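Local atomic coordinates of gene 2 protein (Enterobacteria phage Sf6, PDB entry 5C12), a protein that acts as the large subunit of the phage DNA-packaging terminase, represented here by its metal-binding nuclease domain. Residues Glu27-Ala32 / Asp178-Thr183; Ala31-His36 / Leu199-Glu204. The protein carries 1 engineered substitution. One frame throughout, in Å; residues are numbered along the deposited sequence.

Overall arrangement
The two contacts illustrate how a short N-terminal helix can be held by a structure far along the chain. Both begin on helix 26-32 and share Ala31 and Ala32. Contact 1 crosses that helix over helix 168-189, and contact 2 joins the turn that follows it to strand 200-201, an outermost strand of the mixed sheet. Their centres lie about 9 Å apart, on the same side of the chain's centre. Since helix 168-189 and strand 200-201 are successive elements, both partners of the N-terminal segment come from one region. They meet directly where Leu180 packs on Phe201. The start of the modelled nuclease domain is thus packed against later elements, away from the magnesium-binding residues Asp52 and Asp252.

Contact 1 (Glu27-Ala32 / Asp178-Thr183); sequences EWLEAA and DRLYLT
Trp28 and Tyr181 make the aromatic part of a crossing in which the segments 27-32 and 178-183, taken from helices 26-32 and 168-189, have axes 8.5 Å apart at closest approach and directions 69° apart. The indole can be followed outward. CB of Trp28 sits 4.0 Å from the carbonyl O of Leu180, and CE3 rests near the CB of that leucine. Beyond, one face of the six-membered ring is met by Tyr181, whose CB stands almost on the ring normal, 4.0 Å from the centroid of that Trp28 ring, a CH-pi contact. A chi1 of 176° puts CG of Tyr181 opposite its own backbone N, and the ring turns an edge toward the indole face: CD1 of Tyr181 approaches CZ2 of Trp28 at 3.6 Å, an offset edge-to-face pair with planes 64° apart. Deeper in, CD1 of Leu180 meets CD2 of Leu29 at 3.7 Å, while CD2 of Leu180 reaches the methyl of Ala32. Thr183 bonds its hydroxyl back to Arg179 O of its own helix and presents its methyl CG2 to Ala32. No hydrogen bond crosses this interface, which implies cohesion by apolar burial and aromatic dispersion.

Contact 2 (Ala31-His36 / Leu199-Glu204); sequences AATDAH and LSFDKE
Ala32 sets its methyl 3.4 Å from the carbonyl O of Leu199 and lays it obliquely against the ring of Phe201 near CD2. Its own carbonyl oxygen is gripped twice, from opposite faces: Phe201 N donates to Ala32 O at 2.9 Å, and Ala35 N closes a type II turn onto the same atom. Thr33 forms a single beta bridge with Phe201, completed when Asp34 N donates to Phe201 O at 2.8 Å. The threonine hydroxyl is bonded to Leu29 O, back in its helix, and CG2 of Thr33 packs at 3.8 Å on CB of Lys203, whose extended chain runs on to a salt bridge with Glu208. The turn is therefore docked on an edge: the backbone of Ser200 and of the following Asp202 bonds Val71 of strand 70-77, adding a short edge strand beside five others whose order is that of an RNase H-like nuclease core. Asp34 adopts the left-handed backbone conformation expected at the third position of such a turn. Its OD1 accepts from Lys203 N, in the first residue of helix 203-206, at 3.1 Å, from 38° out of the carboxylate plane; Asp202, the N-cap of that helix, bonds Ala205 N through OD1. A water donates to both Asp34 OD1 and Asp202 OD1 and accepts from Glu204 N, which probably eases the proximity of the two acids. Ala35 touches the Ser200 side chain with its CB. His36, its CG wedged between backbone N and carbonyl carbon (chi1 70°), swings its imidazole to the strand, where ND1 of His36 and OG of Ser200 share a 2.7 Å hydrogen bond in the ring plane. At the far edge NE2 of His36 hydrogen-bonds a second water at 2.9 Å, and this water donates to Asp202 OD2.

Contact 1 (Glu27-Ala32 / Asp178-Thr183)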
loop_
_atom_site.group_PDB
_atom_site.type_symbol
_atom_site.label_atom_id
_atom_site.label_comp_id
_atom_site.label_asym_id
_atom_site.label_seq_id
_atom_site.Cartn_x
_atom_site.Cartn_y
_atom_site.Cartn_z
ATOM N N GLU A 27 -15.804 -7.817 -1.673
ATOM C CA GLU A 27 -16.855 -6.916 -2.114
ATOM C C GLU A 27 -16.441 -5.449 -2.074
ATOM O O GLU A 27 -16.877 -4.668 -2.917
ATOM C CB GLU A 27 -18.126 -7.107 -1.281
ATOM C CG GLU A 27 -18.979 -8.240 -1.749
ATOM C CD GLU A 27 -19.470 -8.057 -3.165
ATOM O OE1 GLU A 27 -20.284 -7.137 -3.416
ATOM O OE2 GLU A 27 -19.050 -8.845 -4.028
ATOM N N TRP A 28 -15.638 -5.050 -1.079
ATOM C CA TRP A 28 -15.185 -3.672 -1.008
ATOM C C TRP A 28 -14.304 -3.353 -2.216
ATOM O O TRP A 28 -14.351 -2.263 -2.781
ATOM C CB TRP A 28 -14.359 -3.394 0.249
ATOM C CG TRP A 28 -14.993 -3.748 1.571
ATOM C CD1 TRP A 28 -16.302 -4.067 1.817
ATOM C CD2 TRP A 28 -14.326 -3.808 2.833
ATOM N NE1 TRP A 28 -16.482 -4.332 3.159
ATOM C CE2 TRP A 28 -15.281 -4.178 3.802
ATOM C CE3 TRP A 28 -13.004 -3.585 3.237
ATOM C CZ2 TRP A 28 -14.958 -4.325 5.149
ATOM C CZ3 TRP A 28 -12.684 -3.740 4.565
ATOM C CH2 TRP A 28 -13.657 -4.117 5.507
ATOM N N LEU A 29 -13.467 -4.312 -2.593
ATOM C CA LEU A 29 -12.553 -4.124 -3.730
ATOM C C LEU A 29 -13.326 -4.001 -5.045
ATOM O O LEU A 29 -13.002 -3.172 -5.898
ATOM C CB LEU A 29 -11.549 -5.280 -3.804
ATOM C CG LEU A 29 -10.648 -5.413 -2.568
ATOM C CD1 LEU A 29 -9.888 -6.731 -2.632
ATOM C CD2 LEU A 29 -9.693 -4.236 -2.465
ATOM N N GLU A 30 -14.353 -4.819 -5.203
ATOM C CA GLU A 30 -15.192 -4.721 -6.383
ATOM C C GLU A 30 -15.901 -3.356 -6.426
ATOM O O GLU A 30 -15.949 -2.712 -7.472
ATOM C CB GLU A 30 -16.220 -5.845 -6.400
ATOM C CG GLU A 30 -15.660 -7.265 -6.457
ATOM C CD GLU A 30 -14.847 -7.528 -7.709
ATOM O OE1 GLU A 30 -15.040 -6.816 -8.721
ATOM O OE2 GLU A 30 -14.002 -8.447 -7.671
ATOM N N ALA A 31 -16.450 -2.923 -5.293
ATOM C CA ALA A 31 -17.100 -1.597 -5.214
ATOM C C ALA A 31 -16.111 -0.473 -5.538
ATOM O O ALA A 31 -16.439 0.496 -6.235
ATOM C CB ALA A 31 -17.698 -1.377 -3.844
ATOM N N ALA A 32 -14.889 -0.606 -5.035
ATOM C CA ALA A 32 -13.871 0.407 -5.217
ATOM C C ALA A 32 -13.326 0.474 -6.628
ATOM O O ALA A 32 -12.674 1.453 -6.992
ATOM C CB ALA A 32 -12.732 0.175 -4.250
ATOM N N ASP A 178 -9.781 0.977 5.812
ATOM C CA ASP A 178 -10.764 2.009 6.116
ATOM C C ASP A 178 -11.185 2.771 4.860
ATOM O O ASP A 178 -12.386 3.003 4.654
ATOM C CB ASP A 178 -10.223 2.990 7.161
ATOM C CG ASP A 178 -10.104 2.398 8.543
ATOM O OD1 ASP A 178 -10.555 1.266 8.783
ATOM O OD2 ASP A 178 -9.544 3.114 9.423
ATOM N N ARG A 179 -10.233 3.137 4.008
ATOM C CA ARG A 179 -10.573 3.800 2.748
ATOM C C ARG A 179 -11.494 2.918 1.919
ATOM O O ARG A 179 -12.498 3.382 1.372
ATOM C CB ARG A 179 -9.343 4.122 1.908
ATOM C CG ARG A 179 -8.520 5.285 2.406
ATOM C CD ARG A 179 -7.417 5.480 1.373
ATOM N NE ARG A 179 -6.476 6.516 1.746
ATOM C CZ ARG A 179 -6.415 7.728 1.211
ATOM N NH1 ARG A 179 -7.220 8.131 0.234
ATOM N NH2 ARG A 179 -5.481 8.551 1.640
ATOM N N LEU A 180 -11.150 1.645 1.812
ATOM C CA LEU A 180 -11.944 0.724 0.996
ATOM C C LEU A 180 -13.361 0.531 1.538
ATOM O O LEU A 180 -14.331 0.535 0.782
ATOM C CB LEU A 180 -11.241 -0.616 0.897
ATOM C CG LEU A 180 -9.951 -0.538 0.091
ATOM C CD1 LEU A 180 -9.140 -1.825 0.285
ATOM C CD2 LEU A 180 -10.219 -0.274 -1.408
ATOM N N TYR A 181 -13.487 0.378 2.849
ATOM C CA TYR A 181 -14.803 0.207 3.452
ATOM C C TYR A 181 -15.678 1.441 3.252
ATOM O O TYR A 181 -16.844 1.336 2.905
ATOM C CB TYR A 181 -14.680 -0.097 4.945
ATOM C CG TYR A 181 -16.003 -0.194 5.649
ATOM C CD1 TYR A 181 -16.824 -1.267 5.437
ATOM C CD2 TYR A 181 -16.420 0.801 6.513
ATOM C CE1 TYR A 181 -18.041 -1.366 6.080
ATOM C CE2 TYR A 181 -17.634 0.714 7.159
ATOM C CZ TYR A 181 -18.422 -0.370 6.939
ATOM O OH TYR A 181 -19.653 -0.490 7.566
ATOM N N LEU A 182 -15.121 2.620 3.475
ATOM C CA LEU A 182 -15.874 3.848 3.269
ATOM C C LEU A 182 -16.320 3.954 1.789
ATOM O O LEU A 182 -17.428 4.412 1.479
ATOM C CB LEU A 182 -15.042 5.057 3.694
ATOM C CG LEU A 182 -15.747 6.318 4.143
ATOM C CD1 LEU A 182 -16.581 6.040 5.397
ATOM C CD2 LEU A 182 -14.695 7.392 4.399
ATOM N N THR A 183 -15.457 3.519 0.876
ATOM C CA THR A 183 -15.771 3.532 -0.560
ATOM C C THR A 183 -16.906 2.577 -0.861
ATOM O O THR A 183 -17.847 2.922 -1.572
ATOM C CB THR A 183 -14.546 3.178 -1.407
ATOM O OG1 THR A 183 -13.470 4.049 -1.056
ATOM C CG2 THR A 183 -14.819 3.388 -2.840
#

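Contact 2 (Ala31-His36 / Leu199-Glu204)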
loop_
_atom_site.group_PDB
_atom_site.type_symbol
_atom_site.label_atom_id
_atom_site.label_comp_id
_atom_site.label_asym_id
_atom_site.label_seq_id
_atom_site.Cartn_x
_atom_site.Cartn_y
_atom_site.Cartn_z
ATOM N N ALA A 31 -16.450 -2.923 -5.293
ATOM C CA ALA A 31 -17.100 -1.597 -5.214
ATOM C C ALA A 31 -16.111 -0.473 -5.538
ATOM O O ALA A 31 -16.439 0.496 -6.235
ATOM C CB ALA A 31 -17.698 -1.377 -3.844
ATOM N N ALA A 32 -14.889 -0.606 -5.035
ATOM C CA ALA A 32 -13.871 0.407 -5.217
ATOM C C ALA A 32 -13.326 0.474 -6.628
ATOM O O ALA A 32 -12.674 1.453 -6.992
ATOM C CB ALA A 32 -12.732 0.175 -4.250
ATOM N N THR A 33 -13.554 -0.566 -7.412
ATOM C CA THR A 33 -13.135 -0.562 -8.811
ATOM C C THR A 33 -13.936 0.502 -9.551
ATOM O O THR A 33 -15.167 0.465 -9.552
ATOM C CB THR A 33 -13.331 -1.947 -9.438
ATOM O OG1 THR A 33 -12.545 -2.905 -8.703
ATOM C CG2 THR A 33 -12.888 -1.946 -10.891
ATOM N N ASP A 34 -13.220 1.483 -10.101
ATOM C CA ASP A 34 -13.834 2.605 -10.807
ATOM C C ASP A 34 -14.839 3.372 -9.939
ATOM O O ASP A 34 -15.780 3.985 -10.452
ATOM C CB ASP A 34 -14.484 2.125 -12.122
ATOM C CG ASP A 34 -13.472 1.796 -13.200
ATOM O OD1 ASP A 34 -12.314 2.291 -13.147
ATOM O OD2 ASP A 34 -13.849 1.046 -14.135
ATOM N N ALA A 35 -14.631 3.382 -8.623
ATOM C CA ALA A 35 -15.523 4.125 -7.745
ATOM C C ALA A 35 -15.566 5.605 -8.107
ATOM O O ALA A 35 -16.604 6.243 -7.972
ATOM C CB ALA A 35 -15.132 3.965 -6.275
ATOM N N HIS A 36 -14.428 6.167 -8.505
ATOM C CA HIS A 36 -14.405 7.579 -8.873
ATOM C C HIS A 36 -15.300 7.866 -10.086
ATOM O O HIS A 36 -15.923 8.925 -10.164
ATOM C CB HIS A 36 -12.975 8.101 -9.088
ATOM C CG HIS A 36 -12.290 7.577 -10.313
ATOM N ND1 HIS A 36 -11.872 6.270 -10.441
ATOM C CD2 HIS A 36 -11.906 8.206 -11.452
ATOM C CE1 HIS A 36 -11.291 6.107 -11.617
ATOM N NE2 HIS A 36 -11.303 7.266 -12.250
ATOM N N LEU A 199 -10.862 5.258 -1.738
ATOM C CA LEU A 199 -9.825 4.769 -2.633
ATOM C C LEU A 199 -10.525 4.117 -3.811
ATOM O O LEU A 199 -11.412 3.286 -3.623
ATOM C CB LEU A 199 -8.910 3.764 -1.945
ATOM C CG LEU A 199 -7.622 3.550 -2.745
ATOM C CD1 LEU A 199 -6.734 4.785 -2.717
ATOM C CD2 LEU A 199 -6.885 2.321 -2.212
ATOM N N SER A 200 -10.193 4.574 -5.006
ATOM C CA SER A 200 -10.700 4.031 -6.253
ATOM C C SER A 200 -9.601 3.332 -7.021
ATOM O O SER A 200 -8.468 3.816 -7.090
ATOM C CB SER A 200 -11.291 5.147 -7.106
ATOM O OG SER A 200 -11.853 4.627 -8.307
ATOM N N PHE A 201 -9.916 2.191 -7.631
ATOM C CA PHE A 201 -8.998 1.578 -8.573
ATOM C C PHE A 201 -9.353 1.946 -10.014
ATOM O O PHE A 201 -10.420 1.635 -10.493
ATOM C CB PHE A 201 -8.973 0.055 -8.407
ATOM C CG PHE A 201 -8.572 -0.380 -7.032
ATOM C CD1 PHE A 201 -7.243 -0.367 -6.662
ATOM C CD2 PHE A 201 -9.531 -0.791 -6.117
ATOM C CE1 PHE A 201 -6.874 -0.738 -5.377
ATOM C CE2 PHE A 201 -9.170 -1.152 -4.843
ATOM C CZ PHE A 201 -7.838 -1.143 -4.477
ATOM N N ASP A 202 -8.467 2.634 -10.702
ATOM C CA ASP A 202 -8.700 2.957 -12.107
ATOM C C ASP A 202 -8.435 1.708 -12.945
ATOM O O ASP A 202 -7.295 1.420 -13.312
ATOM C CB ASP A 202 -7.814 4.120 -12.515
ATOM C CG ASP A 202 -8.128 4.643 -13.902
ATOM O OD1 ASP A 202 -8.620 3.877 -14.752
ATOM O OD2 ASP A 202 -7.850 5.830 -14.145
ATOM N N LYS A 203 -9.491 0.956 -13.230
ATOM C CA LYS A 203 -9.342 -0.345 -13.841
ATOM C C LYS A 203 -8.703 -0.257 -15.229
ATOM O O LYS A 203 -7.851 -1.076 -15.568
ATOM C CB LYS A 203 -10.696 -1.069 -13.926
ATOM C CG LYS A 203 -10.603 -2.470 -14.554
ATOM C CD LYS A 203 -11.919 -3.223 -14.478
ATOM C CE LYS A 203 -11.758 -4.642 -15.010
ATOM N NZ LYS A 203 -13.016 -5.428 -14.912
ATOM N N GLU A 204 -9.086 0.740 -16.021
ATOM C CA GLU A 204 -8.517 0.880 -17.356
ATOM C C GLU A 204 -7.021 1.169 -17.291
ATOM O O GLU A 204 -6.255 0.633 -18.077
ATOM C CB GLU A 204 -9.212 1.993 -18.132
ATOM C CG GLU A 204 -8.778 2.062 -19.588
ATOM C CD GLU A 204 -9.525 3.123 -20.373
ATOM O OE1 GLU A 204 -10.760 3.219 -20.211
ATOM O OE2 GLU A 204 -8.875 3.863 -21.145
HETATM O O HOH W 1 -11.085 2.902 -15.295
HETATM O O HOH W 2 -10.071 7.420 -14.877
#